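Local atomic coordinates of chorismate synthase (Campylobacter jejuni, PDB entry 1SQ1), a protein that probably catalyses the last step of chorismate biosynthesis, the FMNH2-dependent anti-1,4-elimination of phosphate from 5-enolpyruvylshikimate-3-phosphate to give chorismate. Residues I216-V221 and L338-C343; N271-I276 and I280-N285. All coordinates share one frame; numbering follows the deposited sequence.

Contact 1: residues I216-V221 and L338-C343; sequences IGLGEV and LVLADC
Leu-340 and Cys-343, one turn apart on helix 325-346, meet Leu-218 and Gly-219 of the loop between strand 205-212 and helix 226-235. Within the helix, Val-339 O accepts the backbone N of both Asp-342 and Cys-343, which holds Cys-343 in place. Leu-340 is the first to touch the loop. Leu-340 CD2 reaches Leu-218 CD1 at 4.2 Å, and the two leucine side chains cross at about a right angle. Leu-340 also packs on Leu-142 of helix 128-143. Asp-342 turns to other partners: its carboxylate forms a salt bridge with Lys-229 and accepts the backbone N of Thr-6, Arg-7 and Leu-8. Cys-343 makes the rest of the contact. Cys-343 CB lies 3.8 Å from the backbone N of Gly-219 and 4.1 Å from Leu-218 CD2. Leu-218 CD2 also sits 3.7 Å from the carbonyl O of Cys-343. With chi1 at -73°, Leu-218 CG lies beside its own backbone N and the branch points at the helix, its methyls forked between Leu-340 (CD1) and Cys-343 (CD2). On the loop side, Leu-218 also packs on Tyr-359 of the second subunit. The contact is buried. Methyls and CB meet each other and the backbone, and no hydrogen bond crosses it, so between these two segments the loop rests on the helix by van der Waals packing.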
ATOM      1  N   ILE A 216       0.643  25.446   1.089  1.00 57.97           N
ATOM      2  CA  ILE A 216       2.061  25.168   0.869  1.00 58.26           C
ATOM      3  C   ILE A 216       2.437  23.844   1.508  1.00 58.08           C
ATOM      4  O   ILE A 216       1.906  23.486   2.546  1.00 59.34           O
ATOM      5  CB  ILE A 216       2.958  26.283   1.460  1.00 59.12           C
ATOM      6  CG1 ILE A 216       2.934  27.509   0.548  1.00 60.06           C
ATOM      7  CG2 ILE A 216       4.394  25.793   1.619  1.00 59.25           C
ATOM      8  CD1 ILE A 216       3.726  28.673   1.082  1.00 58.08           C
ATOM      9  N   GLY A 217       3.329  23.097   0.873  1.00 59.13           N
ATOM     10  CA  GLY A 217       3.731  21.829   1.448  1.00 59.51           C
ATOM     11  C   GLY A 217       2.909  20.614   1.057  1.00 58.66           C
ATOM     12  O   GLY A 217       3.176  19.525   1.549  1.00 59.35           O
ATOM     13  N   LEU A 218       1.908  20.781   0.201  1.00 56.46           N
ATOM     14  CA  LEU A 218       1.123  19.637  -0.235  1.00 55.95           C
ATOM     15  C   LEU A 218       1.978  18.751  -1.144  1.00 57.03           C
ATOM     16  O   LEU A 218       2.432  19.181  -2.201  1.00 59.18           O
ATOM     17  CB  LEU A 218      -0.120  20.100  -0.980  1.00 54.10           C
ATOM     18  CG  LEU A 218      -1.178  20.698  -0.062  1.00 53.33           C
ATOM     19  CD1 LEU A 218      -2.381  21.139  -0.873  1.00 51.72           C
ATOM     20  CD2 LEU A 218      -1.590  19.658   0.967  1.00 53.17           C
ATOM     21  N   GLY A 219       2.200  17.510  -0.727  1.00 58.09           N
ATOM     22  CA  GLY A 219       3.010  16.604  -1.514  1.00 58.82           C
ATOM     23  C   GLY A 219       4.048  15.903  -0.666  1.00 60.67           C
ATOM     24  O   GLY A 219       4.784  16.542   0.084  1.00 61.32           O
ATOM     25  N   GLU A 220       4.098  14.581  -0.790  1.00 62.66           N
ATOM     26  CA  GLU A 220       5.038  13.741  -0.043  1.00 64.95           C
ATOM     27  C   GLU A 220       6.338  13.558  -0.814  1.00 63.97           C
ATOM     28  O   GLU A 220       6.420  12.713  -1.701  1.00 64.74           O
ATOM     29  CB  GLU A 220       4.416  12.368   0.213  1.00 68.36           C
ATOM     30  CG  GLU A 220       3.297  12.367   1.249  1.00 71.55           C
ATOM     31  CD  GLU A 220       3.779  12.836   2.608  1.00 73.25           C
ATOM     32  OE1 GLU A 220       3.261  13.867   3.097  1.00 74.89           O
ATOM     33  OE2 GLU A 220       4.668  12.162   3.185  1.00 72.34           O
ATOM     34  N   VAL A 221       7.354  14.328  -0.450  1.00 62.51           N
ATOM     35  CA  VAL A 221       8.629  14.263  -1.138  1.00 60.77           C
ATOM     36  C   VAL A 221       9.267  12.887  -1.196  1.00 62.24           C
ATOM     37  O   VAL A 221       9.142  12.058  -0.278  1.00 56.83           O
ATOM     38  CB  VAL A 221       9.666  15.212  -0.535  1.00 60.35           C
ATOM     39  CG1 VAL A 221      10.409  14.525   0.597  1.00 60.37           C
ATOM     40  CG2 VAL A 221      10.634  15.646  -1.604  1.00 59.62           C
ATOM     41  N   LEU A 338      -9.087  14.677  -6.470  1.00 51.40           N
ATOM     42  CA  LEU A 338      -8.751  13.529  -5.627  1.00 49.22           C
ATOM     43  C   LEU A 338      -7.325  13.604  -5.095  1.00 49.21           C
ATOM     44  O   LEU A 338      -7.086  13.448  -3.897  1.00 48.61           O
ATOM     45  CB  LEU A 338      -8.941  12.227  -6.400  1.00 47.29           C
ATOM     46  CG  LEU A 338     -10.389  11.817  -6.709  1.00 46.93           C
ATOM     47  CD1 LEU A 338     -10.381  10.931  -7.924  1.00 45.09           C
ATOM     48  CD2 LEU A 338     -11.038  11.093  -5.535  1.00 45.79           C
ATOM     49  N   VAL A 339      -6.372  13.847  -5.984  1.00 49.11           N
ATOM     50  CA  VAL A 339      -4.986  13.942  -5.556  1.00 48.29           C
ATOM     51  C   VAL A 339      -4.815  15.008  -4.467  1.00 49.09           C
ATOM     52  O   VAL A 339      -4.402  14.689  -3.351  1.00 48.79           O
ATOM     53  CB  VAL A 339      -4.062  14.279  -6.735  1.00 47.31           C
ATOM     54  CG1 VAL A 339      -2.621  14.328  -6.266  1.00 45.47           C
ATOM     55  CG2 VAL A 339      -4.228  13.240  -7.828  1.00 47.76           C
ATOM     56  N   LEU A 340      -5.131  16.270  -4.779  1.00 49.33           N
ATOM     57  CA  LEU A 340      -4.978  17.349  -3.794  1.00 48.23           C
ATOM     58  C   LEU A 340      -5.651  17.055  -2.452  1.00 49.25           C
ATOM     59  O   LEU A 340      -5.059  17.296  -1.397  1.00 50.91           O
ATOM     60  CB  LEU A 340      -5.504  18.677  -4.342  1.00 42.65           C
ATOM     61  CG  LEU A 340      -4.564  19.374  -5.332  1.00 40.30           C
ATOM     62  CD1 LEU A 340      -5.207  20.643  -5.824  1.00 32.81           C
ATOM     63  CD2 LEU A 340      -3.217  19.651  -4.683  1.00 33.32           C
ATOM     64  N   ALA A 341      -6.873  16.532  -2.486  1.00 48.64           N
ATOM     65  CA  ALA A 341      -7.582  16.215  -1.262  1.00 48.33           C
ATOM     66  C   ALA A 341      -6.882  15.061  -0.584  1.00 51.41           C
ATOM     67  O   ALA A 341      -7.098  14.799   0.597  1.00 52.53           O
ATOM     68  CB  ALA A 341      -9.001  15.846  -1.570  1.00 48.70           C
ATOM     69  N   ASP A 342      -6.048  14.352  -1.341  1.00 54.37           N
ATOM     70  CA  ASP A 342      -5.304  13.228  -0.781  1.00 54.19           C
ATOM     71  C   ASP A 342      -4.034  13.754  -0.090  1.00 53.08           C
ATOM     72  O   ASP A 342      -3.757  13.381   1.042  1.00 50.37           O
ATOM     73  CB  ASP A 342      -4.975  12.203  -1.885  1.00 56.14           C
ATOM     74  CG  ASP A 342      -4.273  10.944  -1.357  1.00 58.54           C
ATOM     75  OD1 ASP A 342      -3.827  10.135  -2.202  1.00 60.08           O
ATOM     76  OD2 ASP A 342      -4.158  10.754  -0.123  1.00 56.76           O
ATOM     77  N   CYS A 343      -3.282  14.640  -0.743  1.00 54.42           N
ATOM     78  CA  CYS A 343      -2.067  15.178  -0.124  1.00 58.11           C
ATOM     79  C   CYS A 343      -2.420  15.997   1.104  1.00 59.63           C
ATOM     80  O   CYS A 343      -1.633  16.101   2.051  1.00 60.95           O
ATOM     81  CB  CYS A 343      -1.310  16.101  -1.075  1.00 59.27           C
ATOM     82  SG  CYS A 343      -0.921  15.412  -2.683  1.00 61.21           S
TER

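Contact 2: residues N271-I276 and I280-N285; sequences NHSGGI and ISNGEN
Asn-271 and Glu-284 lie alongside one another with their side chains running antiparallel, beside a small antiparallel beta hairpin in which Ile-276 and Ser-281 form a non-hydrogen-bonded pair. The amide and carboxylate planes stand 79° apart. The amide meets the aliphatic part of Glu-284: OD1 of Asn-271 lies 3.3 Å from CB of Glu-284. CG of Asn-271 is anti to its own backbone N (chi1 -168°), which carries the amide across to Glu-284. Ile-276 and Ser-281 point to the same face of the hairpin, where both pack on Leu-226 of helix 226-235. The hydroxyl of Ser-281 is bonded to the backbone of Leu-215 and Leu-218. Next to the pair, Asn-282 N donates to Gly-275 O at 3.3 Å, from well above the carbonyl plane. Gly-275 O also receives a CA-H...O contact from Ser-281. The side chain of Asn-282 lies over the Gly-275 backbone, and Asn-282 ND2 is 3.8 Å from OG of Ser-273, too long for a hydrogen bond. Before the hairpin, Asn-271 to Gly-274 form a type I turn, and Ser-273 O is bonded to Lys-241 of the third subunit. Asn-282 also closes an Asx turn: its OD1 accepts the backbone N of Glu-284 at 2.8 Å.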
ATOM      1  N   ASN A 271       5.885  32.467 -12.117  1.00 71.90           N
ATOM      2  CA  ASN A 271       5.338  31.144 -11.790  1.00 68.57           C
ATOM      3  C   ASN A 271       5.677  30.098 -12.845  1.00 66.16           C
ATOM      4  O   ASN A 271       4.822  29.312 -13.252  1.00 66.53           O
ATOM      5  CB  ASN A 271       3.811  31.214 -11.617  1.00 66.41           C
ATOM      6  CG  ASN A 271       3.236  29.951 -11.003  1.00 65.17           C
ATOM      7  OD1 ASN A 271       3.891  29.286 -10.204  1.00 64.66           O
ATOM      8  ND2 ASN A 271       1.997  29.628 -11.354  1.00 64.90           N
ATOM      9  N   HIS A 272       6.930  30.081 -13.282  1.00 63.12           N
ATOM     10  CA  HIS A 272       7.354  29.131 -14.296  1.00 61.17           C
ATOM     11  C   HIS A 272       7.222  27.702 -13.824  1.00 59.42           C
ATOM     12  O   HIS A 272       6.926  26.801 -14.609  1.00 60.27           O
ATOM     13  CB  HIS A 272       8.798  29.400 -14.680  1.00 63.80           C
ATOM     14  CG  HIS A 272       8.997  30.711 -15.368  1.00 66.29           C
ATOM     15  ND1 HIS A 272       8.297  31.066 -16.499  1.00 66.25           N
ATOM     16  CD2 HIS A 272       9.820  31.750 -15.088  1.00 67.16           C
ATOM     17  CE1 HIS A 272       8.678  32.268 -16.890  1.00 67.46           C
ATOM     18  NE2 HIS A 272       9.602  32.706 -16.052  1.00 68.64           N
ATOM     19  N   SER A 273       7.440  27.512 -12.530  1.00 56.28           N
ATOM     20  CA  SER A 273       7.367  26.205 -11.897  1.00 53.25           C
ATOM     21  C   SER A 273       5.990  25.550 -11.975  1.00 50.56           C
ATOM     22  O   SER A 273       5.865  24.343 -11.809  1.00 50.54           O
ATOM     23  CB  SER A 273       7.774  26.332 -10.432  1.00 54.07           C
ATOM     24  OG  SER A 273       6.861  27.174  -9.745  1.00 55.84           O
ATOM     25  N   GLY A 274       4.953  26.336 -12.219  1.00 48.14           N
ATOM     26  CA  GLY A 274       3.623  25.754 -12.287  1.00 47.29           C
ATOM     27  C   GLY A 274       2.973  25.558 -10.925  1.00 47.71           C
ATOM     28  O   GLY A 274       1.845  25.069 -10.838  1.00 47.22           O
ATOM     29  N   GLY A 275       3.683  25.937  -9.860  1.00 47.87           N
ATOM     30  CA  GLY A 275       3.145  25.814  -8.514  1.00 49.23           C
ATOM     31  C   GLY A 275       3.687  24.654  -7.698  1.00 50.82           C
ATOM     32  O   GLY A 275       3.143  24.305  -6.643  1.00 51.97           O
ATOM     33  N   ILE A 276       4.781  24.073  -8.179  1.00 51.69           N
ATOM     34  CA  ILE A 276       5.414  22.927  -7.536  1.00 50.26           C
ATOM     35  C   ILE A 276       6.934  23.071  -7.600  1.00 48.90           C
ATOM     36  O   ILE A 276       7.482  23.376  -8.654  1.00 48.37           O
ATOM     37  CB  ILE A 276       5.017  21.625  -8.266  1.00 49.95           C
ATOM     38  CG1 ILE A 276       3.496  21.439  -8.220  1.00 48.61           C
ATOM     39  CG2 ILE A 276       5.747  20.427  -7.651  1.00 56.62           C
ATOM     40  CD1 ILE A 276       3.020  20.160  -8.848  1.00 43.21           C
ATOM     41  N   ILE A 280       6.764  19.520  -3.977  1.00 56.17           N
ATOM     42  CA  ILE A 280       5.805  20.002  -2.998  1.00 57.28           C
ATOM     43  C   ILE A 280       5.312  21.348  -3.517  1.00 56.83           C
ATOM     44  O   ILE A 280       6.074  22.073  -4.175  1.00 56.25           O
ATOM     45  CB  ILE A 280       6.454  20.113  -1.578  1.00 58.30           C
ATOM     46  CG1 ILE A 280       7.434  21.275  -1.510  1.00 58.42           C
ATOM     47  CG2 ILE A 280       7.224  18.833  -1.263  1.00 57.46           C
ATOM     48  CD1 ILE A 280       6.808  22.573  -1.024  1.00 61.80           C
ATOM     49  N   SER A 281       4.038  21.654  -3.256  1.00 56.19           N
ATOM     50  CA  SER A 281       3.418  22.909  -3.706  1.00 56.01           C
ATOM     51  C   SER A 281       4.030  24.084  -2.965  1.00 56.73           C
ATOM     52  O   SER A 281       4.319  23.975  -1.774  1.00 57.50           O
ATOM     53  CB  SER A 281       1.907  22.878  -3.463  1.00 53.76           C
ATOM     54  OG  SER A 281       1.616  22.682  -2.097  1.00 51.95           O
ATOM     55  N   ASN A 282       4.221  25.204  -3.663  1.00 56.99           N
ATOM     56  CA  ASN A 282       4.831  26.395  -3.071  1.00 57.62           C
ATOM     57  C   ASN A 282       3.848  27.529  -2.765  1.00 59.22           C
ATOM     58  O   ASN A 282       4.257  28.614  -2.353  1.00 60.37           O
ATOM     59  CB  ASN A 282       5.915  26.933  -4.002  1.00 55.70           C
ATOM     60  CG  ASN A 282       5.340  27.543  -5.266  1.00 57.00           C
ATOM     61  OD1 ASN A 282       4.120  27.558  -5.468  1.00 56.02           O
ATOM     62  ND2 ASN A 282       6.216  28.058  -6.125  1.00 55.91           N
ATOM     63  N   GLY A 283       2.558  27.288  -2.975  1.00 60.34           N
ATOM     64  CA  GLY A 283       1.573  28.320  -2.719  1.00 58.66           C
ATOM     65  C   GLY A 283       0.993  28.882  -4.006  1.00 60.00           C
ATOM     66  O   GLY A 283      -0.207  29.138  -4.097  1.00 60.53           O
ATOM     67  N   GLU A 284       1.834  29.073  -5.017  1.00 59.72           N
ATOM     68  CA  GLU A 284       1.353  29.611  -6.282  1.00 59.07           C
ATOM     69  C   GLU A 284       0.285  28.731  -6.916  1.00 58.63           C
ATOM     70  O   GLU A 284       0.124  27.571  -6.550  1.00 59.25           O
ATOM     71  CB  GLU A 284       2.521  29.794  -7.244  1.00 58.51           C
ATOM     72  CG  GLU A 284       3.486  30.864  -6.796  1.00 62.13           C
ATOM     73  CD  GLU A 284       2.831  32.236  -6.696  1.00 65.58           C
ATOM     74  OE1 GLU A 284       2.721  32.776  -5.567  1.00 65.22           O
ATOM     75  OE2 GLU A 284       2.415  32.770  -7.751  1.00 67.68           O
ATOM     76  N   ASN A 285      -0.449  29.291  -7.870  1.00 59.11           N
ATOM     77  CA  ASN A 285      -1.496  28.548  -8.556  1.00 58.60           C
ATOM     78  C   ASN A 285      -0.889  27.326  -9.195  1.00 57.61           C
ATOM     79  O   ASN A 285       0.332  27.233  -9.324  1.00 58.18           O
ATOM     80  CB  ASN A 285      -2.117  29.398  -9.647  1.00 60.22           C
ATOM     81  CG  ASN A 285      -2.808  30.611  -9.103  1.00 61.07           C
ATOM     82  OD1 ASN A 285      -3.973  30.546  -8.718  1.00 63.68           O
ATOM     83  ND2 ASN A 285      -2.090  31.729  -9.046  1.00 60.28           N
TER

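How the contacts relate
The centres of contacts 1 and 2 lie 13 Å apart, and the two touch directly. Along the chain, both segments of contact 2 fall between the two of contact 1: 216-221 comes first, then 271-276 and 280-285, and 338-343 last. The join runs through 216-221 and Ser-281. Gly-217 N lies 3.0 Å from Ser-281 O, a probable hydrogen bond, and Ile-216 packs on Asn-282 and Gly-283. Helix 226-235 is shared: Cys-343 of contact 1 and Ile-276 of contact 2 both pack on its Leu-226. The loop after strand 205-212 therefore links the small hairpin to helix 325-346. Both contacts touch the third subunit of the tetramer and lie away from the predicted FMN and NADP sites.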